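Local atomic coordinates of dihydropteroate synthase (PDB entry 2Y5S), a protein that probably catalyses the condensation of para-aminobenzoate with 6-hydroxymethyl-7,8-dihydropterin diphosphate to give 7,8-dihydropteroate, a step of folate biosynthesis. Residues V136-N140 / A183-R189; L11-F16 / A118-N122. All blocks are in the same frame, centred on the assembly; numbering follows the deposited sequence.

Contact 1: residues V136-N140 / A183-R189; sequences VRDGN and AGVAAER
Arg189 reaches from the end of 183-189 into the curve of 136-140, and its guanidinium collects backbone carbonyls there. Arg189 NH2 donates to Val136 O at 2.8 Å, nearly straight at 165° and almost in line with the C=O bond. Arg189 NH1 donates to Arg137 O at 3.0 Å from well above the plane of that carbonyl. Both oxygens lie at the guanidinium edge, close to its plane, so two consecutive peptide oxygens fix the rotation of the group. NE is taken by Ser141 O, just beyond the segment. Over one face sits Gly139 O, 3.1 Å from Arg189 NH1 but too poorly angled for a hydrogen bond, with Asn140 CA beside it. The bonded carbonyl oxygens satisfy N-H groups of this buried charge. A bend at chi3 (59°) in an otherwise extended chain turns the guanidinium into the curve.

A second arginine works in the opposite direction. Arg137 grips Ala183 O side-on, with NE at 3.0 Å and NH2 at 3.1 Å, so one oxygen receives two N-H groups. Both bonds are bent, near 140°, and the oxygen is tilted from the guanidinium plane. Asp138 OD1 offers Arg137 a long, charge-only salt bridge from well outside that plane.

Apolar contact is slight: Val185 CG2 rests 3.8 Å from Arg137 CA, while Val136 and Val185 both touch Leu143 of strand 142-146.

Ala183 and Gly184 end helix 165-182 in a Schellman motif, with Gly184 at positive phi. The whole is a junction of neighbouring helix-to-strand loops in the TIM barrel of the pterin-binding family: these loops lead into the adjacent parallel strands 142-146 and 190-193, and arginine-to-carbonyl bonds join them.

Contact 2: residues L11-F16 / A118-N122; sequences LQCGRF and ADLIN. With 78H (7,8-dihydropteroate), chain P.
The Arg15 guanidinium has the tip of the Phe16 ring, CZ, over the centre of one face, and the Asp119 carboxylate at its edge, the two charged planes only 11° apart. Phe16 in turn carries Arg15 CB over one face, toward the rim, while Asp119 meets its edge, Phe16 CE2 lying 3.4 Å from Asp119 OD2; ring and carboxylate planes are steeply inclined, at 74°.

The salt bridge is bidentate and side-on: Arg15 NE donates to Asp119 OD1 at 3.0 Å and Arg15 NH2 to Asp119 OD2 at 2.9 Å, each oxygen using its syn lone pair. Asp119 OD1 also takes the backbone N of Arg15 at 3.1 Å, on its anti side and out of the carboxylate plane. Outside the pair, Arg94 O receives Arg15 NH1, and Leu100 N donates to Asp119 OD2.

Gly14, in the type II' turn from Cys13 to Phe16, brings the two backbones close. Beside it Cys13 SG packs 3.7 Å from Leu120 CD1.

Farther along strand 120-123, Asn122 faces the pterin end of 7,8-dihydropteroate: Asn122 ND2 donates to N1 of the product at 3.0 Å.

With four N-H groups on its oxygens, the buried Asp119 carboxylate should be stabilised as an anion, fixing the N-terminal hairpin to the residue just before strand 120-123, whose far end binds product.

From the N terminus, the hairpin of strands 11-13 and 16-18 comes first, and contact 2 closes a long loop from it to the beginning of strand 120-123, spanning the first barrel strands. Contact 1 opens only afterwards, closing a shorter loop between the turns that precede strands 142-146 and 190-193; the two loops follow in series, neither nested nor crossed. In space their centres are about 10 Å apart and they touch. Gln12 N lies 2.8 Å from Glu188 O, and Gly14 N 2.8 Å from Asn140 O, both probable hydrogen bonds. Residues 11-16 therefore join the approaches to three neighbouring strands at one end of the barrel.

Contact 1: residues V136-N140 / A183-R189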
ATOM      1  N   VAL B 136      -9.081  -1.710  35.198  1.00 23.75           N
ATOM      2  CA  VAL B 136      -8.589  -0.585  34.365  1.00 23.29           C
ATOM      3  C   VAL B 136      -9.229   0.780  34.659  1.00 25.32           C
ATOM      4  O   VAL B 136      -8.787   1.791  34.121  1.00 25.10           O
ATOM      5  CB  VAL B 136      -8.784  -0.862  32.859  1.00 22.15           C
ATOM      6  CG1 VAL B 136      -8.124  -2.173  32.444  1.00 21.02           C
ATOM      7  CG2 VAL B 136     -10.252  -0.838  32.478  1.00 19.33           C
ATOM      8  N   ARG B 137     -10.258   0.820  35.499  1.00 27.07           N
ATOM      9  CA  ARG B 137     -11.042   2.046  35.647  1.00 29.11           C
ATOM     10  C   ARG B 137     -10.200   3.201  36.200  1.00 30.33           C
ATOM     11  O   ARG B 137     -10.369   4.330  35.777  1.00 31.17           O
ATOM     12  CB  ARG B 137     -12.291   1.811  36.496  1.00 30.50           C
ATOM     13  CG  ARG B 137     -12.027   1.303  37.913  1.00 32.78           C
ATOM     14  CD  ARG B 137     -13.319   0.925  38.615  1.00 36.78           C
ATOM     15  NE  ARG B 137     -14.174   2.095  38.782  1.00 41.10           N
ATOM     16  CZ  ARG B 137     -14.168   2.910  39.842  1.00 46.63           C
ATOM     17  NH1 ARG B 137     -13.361   2.689  40.883  1.00 47.50           N
ATOM     18  NH2 ARG B 137     -14.992   3.961  39.869  1.00 48.85           N
ATOM     19  N   ASP B 138      -9.268   2.908  37.107  1.00 30.99           N
ATOM     20  CA  ASP B 138      -8.411   3.944  37.689  1.00 32.10           C
ATOM     21  C   ASP B 138      -7.239   4.305  36.771  1.00 30.81           C
ATOM     22  O   ASP B 138      -6.731   3.470  36.022  1.00 30.29           O
ATOM     23  CB  ASP B 138      -7.867   3.494  39.050  1.00 33.06           C
ATOM     24  CG  ASP B 138      -8.921   3.516  40.148  1.00 37.00           C
ATOM     25  OD1 ASP B 138     -10.065   3.980  39.922  1.00 41.00           O
ATOM     26  OD2 ASP B 138      -8.591   3.090  41.272  1.00 43.77           O
ATOM     27  N   GLY B 139      -6.827   5.561  36.831  1.00 30.79           N
ATOM     28  CA  GLY B 139      -5.584   5.982  36.225  1.00 30.58           C
ATOM     29  C   GLY B 139      -5.816   6.512  34.831  1.00 29.91           C
ATOM     30  O   GLY B 139      -6.931   6.910  34.484  1.00 28.84           O
ATOM     31  N   ASN B 140      -4.753   6.506  34.038  1.00 29.45           N
ATOM     32  CA  ASN B 140      -4.751   7.148  32.739  1.00 29.59           C
ATOM     33  C   ASN B 140      -4.378   6.287  31.549  1.00 27.13           C
ATOM     34  O   ASN B 140      -4.133   6.811  30.474  1.00 25.63           O
ATOM     35  CB  ASN B 140      -3.825   8.360  32.776  1.00 31.47           C
ATOM     36  CG  ASN B 140      -4.592   9.621  32.892  1.00 36.34           C
ATOM     37  OD1 ASN B 140      -4.873  10.267  31.879  1.00 43.87           O
ATOM     38  ND2 ASN B 140      -5.029   9.950  34.105  1.00 38.25           N
ATOM     39  N   ALA B 183     -18.269   3.227  34.523  1.00 31.08           N
ATOM     40  CA  ALA B 183     -17.393   2.926  35.657  1.00 31.20           C
ATOM     41  C   ALA B 183     -16.392   4.045  35.954  1.00 31.20           C
ATOM     42  O   ALA B 183     -15.530   3.877  36.819  1.00 32.00           O
ATOM     43  CB  ALA B 183     -16.658   1.613  35.412  1.00 30.30           C
ATOM     44  N   GLY B 184     -16.496   5.175  35.249  1.00 31.23           N
ATOM     45  CA  GLY B 184     -15.648   6.351  35.500  1.00 31.26           C
ATOM     46  C   GLY B 184     -14.501   6.600  34.521  1.00 29.91           C
ATOM     47  O   GLY B 184     -13.742   7.553  34.690  1.00 29.72           O
ATOM     48  N   VAL B 185     -14.360   5.758  33.499  1.00 28.06           N
ATOM     49  CA  VAL B 185     -13.270   5.916  32.525  1.00 26.86           C
ATOM     50  C   VAL B 185     -13.562   7.109  31.624  1.00 27.10           C
ATOM     51  O   VAL B 185     -14.616   7.153  31.014  1.00 27.09           O
ATOM     52  CB  VAL B 185     -13.092   4.642  31.653  1.00 25.64           C
ATOM     53  CG1 VAL B 185     -12.089   4.885  30.495  1.00 24.29           C
ATOM     54  CG2 VAL B 185     -12.642   3.461  32.518  1.00 24.87           C
ATOM     55  N   ALA B 186     -12.642   8.077  31.556  1.00 27.46           N
ATOM     56  CA  ALA B 186     -12.769   9.188  30.605  1.00 27.93           C
ATOM     57  C   ALA B 186     -12.754   8.673  29.165  1.00 26.71           C
ATOM     58  O   ALA B 186     -11.958   7.793  28.810  1.00 25.43           O
ATOM     59  CB  ALA B 186     -11.653  10.230  30.806  1.00 28.33           C
ATOM     60  N   ALA B 187     -13.641   9.232  28.345  1.00 27.27           N
ATOM     61  CA  ALA B 187     -13.765   8.871  26.926  1.00 26.13           C
ATOM     62  C   ALA B 187     -12.469   8.987  26.140  1.00 25.11           C
ATOM     63  O   ALA B 187     -12.248   8.224  25.193  1.00 23.84           O
ATOM     64  CB  ALA B 187     -14.833   9.728  26.257  1.00 27.04           C
ATOM     65  N   GLU B 188     -11.621   9.938  26.518  1.00 25.35           N
ATOM     66  CA  GLU B 188     -10.357  10.150  25.808  1.00 25.50           C
ATOM     67  C   GLU B 188      -9.306   9.030  25.999  1.00 23.12           C
ATOM     68  O   GLU B 188      -8.341   8.955  25.242  1.00 22.59           O
ATOM     69  CB  GLU B 188      -9.754  11.529  26.147  1.00 27.32           C
ATOM     70  CG  GLU B 188      -9.780  11.894  27.606  1.00 32.65           C
ATOM     71  CD  GLU B 188     -10.990  12.771  27.999  1.00 37.34           C
ATOM     72  OE1 GLU B 188     -12.138  12.269  28.051  1.00 36.96           O
ATOM     73  OE2 GLU B 188     -10.776  13.977  28.260  1.00 43.93           O
ATOM     74  N   ARG B 189      -9.502   8.151  26.983  1.00 22.34           N
ATOM     75  CA  ARG B 189      -8.609   7.000  27.202  1.00 20.98           C
ATOM     76  C   ARG B 189      -8.958   5.797  26.325  1.00 20.30           C
ATOM     77  O   ARG B 189      -8.249   4.789  26.341  1.00 19.54           O
ATOM     78  CB  ARG B 189      -8.684   6.553  28.665  1.00 21.72           C
ATOM     79  CG  ARG B 189      -8.124   7.550  29.698  1.00 22.06           C
ATOM     80  CD  ARG B 189      -8.456   7.097  31.112  1.00 23.53           C
ATOM     81  NE  ARG B 189      -7.899   5.769  31.351  1.00 22.35           N
ATOM     82  CZ  ARG B 189      -8.264   4.919  32.307  1.00 24.01           C
ATOM     83  NH1 ARG B 189      -9.219   5.219  33.184  1.00 23.12           N
ATOM     84  NH2 ARG B 189      -7.657   3.733  32.371  1.00 24.21           N
TER

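Contact 2: residues L11-F16 / A118-N122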
ATOM      1  N   LEU B  11      -5.858  10.191  21.923  1.00 22.80           N
ATOM      2  CA  LEU B  11      -5.909   9.093  22.860  1.00 22.81           C
ATOM      3  C   LEU B  11      -5.023   9.358  24.084  1.00 23.57           C
ATOM      4  O   LEU B  11      -3.808   9.470  23.971  1.00 23.92           O
ATOM      5  CB  LEU B  11      -5.468   7.805  22.162  1.00 21.16           C
ATOM      6  CG  LEU B  11      -5.653   6.521  22.983  1.00 21.54           C
ATOM      7  CD1 LEU B  11      -7.134   6.294  23.298  1.00 19.17           C
ATOM      8  CD2 LEU B  11      -5.028   5.285  22.252  1.00 20.38           C
ATOM      9  N   GLN B  12      -5.632   9.442  25.256  1.00 24.97           N
ATOM     10  CA  GLN B  12      -4.863   9.466  26.499  1.00 26.06           C
ATOM     11  C   GLN B  12      -4.297   8.044  26.705  1.00 25.09           C
ATOM     12  O   GLN B  12      -5.040   7.079  26.707  1.00 24.86           O
ATOM     13  CB  GLN B  12      -5.753   9.926  27.638  1.00 27.76           C
ATOM     14  CG  GLN B  12      -5.140   9.863  29.015  1.00 30.45           C
ATOM     15  CD  GLN B  12      -3.890  10.694  29.138  1.00 33.69           C
ATOM     16  OE1 GLN B  12      -3.848  11.844  28.690  1.00 32.17           O
ATOM     17  NE2 GLN B  12      -2.851  10.114  29.753  1.00 36.28           N
ATOM     18  N   CYS B  13      -2.978   7.929  26.832  1.00 24.64           N
ATOM     19  CA  CYS B  13      -2.320   6.634  26.743  1.00 24.12           C
ATOM     20  C   CYS B  13      -1.258   6.499  27.812  1.00 24.08           C
ATOM     21  O   CYS B  13      -0.067   6.418  27.530  1.00 23.48           O
ATOM     22  CB  CYS B  13      -1.735   6.432  25.341  1.00 23.40           C
ATOM     23  SG  CYS B  13      -1.235   4.752  24.976  1.00 25.08           S
ATOM     24  N   GLY B  14      -1.720   6.482  29.056  1.00 24.88           N
ATOM     25  CA  GLY B  14      -0.840   6.337  30.205  1.00 25.77           C
ATOM     26  C   GLY B  14       0.089   7.527  30.330  1.00 26.62           C
ATOM     27  O   GLY B  14      -0.363   8.633  30.578  1.00 26.91           O
ATOM     28  N   ARG B  15       1.388   7.300  30.147  1.00 26.63           N
ATOM     29  CA  ARG B  15       2.369   8.387  30.251  1.00 28.44           C
ATOM     30  C   ARG B  15       2.262   9.357  29.080  1.00 28.53           C
ATOM     31  O   ARG B  15       2.821  10.431  29.136  1.00 29.08           O
ATOM     32  CB  ARG B  15       3.804   7.842  30.268  1.00 28.94           C
ATOM     33  CG  ARG B  15       4.217   7.109  31.517  1.00 30.15           C
ATOM     34  CD  ARG B  15       5.579   6.458  31.303  1.00 30.51           C
ATOM     35  NE  ARG B  15       5.510   5.312  30.380  1.00 27.79           N
ATOM     36  CZ  ARG B  15       6.573   4.680  29.880  1.00 27.11           C
ATOM     37  NH1 ARG B  15       7.806   5.084  30.177  1.00 27.47           N
ATOM     38  NH2 ARG B  15       6.407   3.643  29.066  1.00 25.67           N
ATOM     39  N   PHE B  16       1.561   8.960  28.016  1.00 27.14           N
ATOM     40  CA  PHE B  16       1.585   9.685  26.759  1.00 27.39           C
ATOM     41  C   PHE B  16       0.205  10.218  26.410  1.00 27.69           C
ATOM     42  O   PHE B  16      -0.803   9.629  26.787  1.00 28.11           O
ATOM     43  CB  PHE B  16       2.084   8.749  25.649  1.00 25.62           C
ATOM     44  CG  PHE B  16       3.384   8.097  25.969  1.00 25.77           C
ATOM     45  CD1 PHE B  16       4.583   8.751  25.699  1.00 27.73           C
ATOM     46  CD2 PHE B  16       3.420   6.855  26.598  1.00 25.54           C
ATOM     47  CE1 PHE B  16       5.797   8.180  26.026  1.00 29.16           C
ATOM     48  CE2 PHE B  16       4.636   6.260  26.918  1.00 26.67           C
ATOM     49  CZ  PHE B  16       5.831   6.929  26.637  1.00 28.58           C
ATOM     50  N   ALA B 118       2.536  -0.078  32.557  1.00 26.40           N
ATOM     51  CA  ALA B 118       2.102  -0.138  31.168  1.00 25.26           C
ATOM     52  C   ALA B 118       1.179   1.048  30.870  1.00 24.45           C
ATOM     53  O   ALA B 118       0.515   1.580  31.767  1.00 24.39           O
ATOM     54  CB  ALA B 118       1.403  -1.462  30.856  1.00 24.10           C
ATOM     55  N   ASP B 119       1.147   1.429  29.600  1.00 23.14           N
ATOM     56  CA  ASP B 119       0.457   2.620  29.144  1.00 22.78           C
ATOM     57  C   ASP B 119      -0.914   2.352  28.516  1.00 21.72           C
ATOM     58  O   ASP B 119      -1.763   3.231  28.489  1.00 21.48           O
ATOM     59  CB  ASP B 119       1.344   3.319  28.108  1.00 22.79           C
ATOM     60  CG  ASP B 119       2.681   3.734  28.676  1.00 23.11           C
ATOM     61  OD1 ASP B 119       2.705   4.558  29.603  1.00 22.04           O
ATOM     62  OD2 ASP B 119       3.720   3.233  28.194  1.00 23.67           O
ATOM     63  N   LEU B 120      -1.118   1.155  27.974  1.00 20.99           N
ATOM     64  CA  LEU B 120      -2.339   0.842  27.242  1.00 20.18           C
ATOM     65  C   LEU B 120      -2.697  -0.636  27.428  1.00 19.60           C
ATOM     66  O   LEU B 120      -1.816  -1.506  27.370  1.00 19.25           O
ATOM     67  CB  LEU B 120      -2.153   1.175  25.756  1.00 19.83           C
ATOM     68  CG  LEU B 120      -3.361   1.190  24.797  1.00 21.62           C
ATOM     69  CD1 LEU B 120      -2.935   1.825  23.486  1.00 23.42           C
ATOM     70  CD2 LEU B 120      -3.938  -0.201  24.554  1.00 21.24           C
ATOM     71  N   ILE B 121      -3.979  -0.910  27.683  1.00 19.70           N
ATOM     72  CA  ILE B 121      -4.488  -2.278  27.728  1.00 19.12           C
ATOM     73  C   ILE B 121      -5.298  -2.550  26.468  1.00 19.25           C
ATOM     74  O   ILE B 121      -6.271  -1.850  26.151  1.00 19.05           O
ATOM     75  CB  ILE B 121      -5.321  -2.574  28.993  1.00 19.89           C
ATOM     76  CG1 ILE B 121      -4.529  -2.260  30.276  1.00 19.46           C
ATOM     77  CG2 ILE B 121      -5.787  -4.033  28.991  1.00 18.24           C
ATOM     78  CD1 ILE B 121      -3.250  -3.132  30.492  1.00 21.74           C
ATOM     79  N   ASN B 122      -4.854  -3.574  25.745  1.00 19.43           N
ATOM     80  CA  ASN B 122      -5.404  -3.944  24.482  1.00 18.64           C
ATOM     81  C   ASN B 122      -6.128  -5.281  24.651  1.00 18.00           C
ATOM     82  O   ASN B 122      -5.472  -6.316  24.765  1.00 18.25           O
ATOM     83  CB  ASN B 122      -4.254  -4.080  23.475  1.00 19.28           C
ATOM     84  CG  ASN B 122      -4.724  -4.587  22.132  1.00 21.16           C
ATOM     85  OD1 ASN B 122      -5.860  -4.369  21.770  1.00 21.49           O
ATOM     86  ND2 ASN B 122      -3.850  -5.277  21.393  1.00 26.25           N
TER
HETATM   87  O4  78H P1293      -6.487  -7.318  15.505  1.00 34.32           O
HETATM   88  C4  78H P1293      -6.137  -7.210  16.682  1.00 33.75           C
HETATM   89  C5  78H P1293      -5.446  -8.242  17.352  1.00 33.81           C
HETATM   90  N3  78H P1293      -6.448  -6.039  17.391  1.00 33.09           N
HETATM   91  C9  78H P1293      -5.106  -8.034  18.709  1.00 32.47           C
HETATM   92  N5  78H P1293      -5.075  -9.375  16.704  1.00 30.96           N
HETATM   93  C2  78H P1293      -6.095  -5.908  18.769  1.00 32.73           C
HETATM   94  N8  78H P1293      -4.421  -9.009  19.422  1.00 31.24           N
HETATM   95  N1  78H P1293      -5.425  -6.903  19.371  1.00 31.27           N
HETATM   96  C6  78H P1293      -4.450 -10.373  17.360  1.00 33.66           C
HETATM   97  N2  78H P1293      -6.428  -4.807  19.460  1.00 27.86           N
HETATM   98  C7  78H P1293      -4.212 -10.353  18.873  1.00 31.82           C
HETATM   99  C10 78H P1293      -3.979 -11.592  16.620  1.00 34.51           C
HETATM  100  N11 78H P1293      -5.073 -12.559  16.481  1.00 36.12           N
HETATM  101  C15 78H P1293      -5.322 -13.076  15.285  1.00 35.01           C
HETATM  102  C16 78H P1293      -6.614 -13.088  14.769  1.00 33.81           C
HETATM  103  C17 78H P1293      -4.253 -13.582  14.545  1.00 34.81           C
HETATM  104  C18 78H P1293      -6.845 -13.626  13.516  1.00 33.62           C
HETATM  105  C19 78H P1293      -4.485 -14.122  13.287  1.00 34.77           C
HETATM  106  C20 78H P1293      -5.781 -14.147  12.776  1.00 34.01           C
HETATM  107  C21 78H P1293      -6.035 -14.711  11.375  1.00 32.75           C
HETATM  108  O22 78H P1293      -7.129 -14.442  10.873  1.00 32.52           O
HETATM  109  O23 78H P1293      -5.107 -15.284  10.763  1.00 34.41           O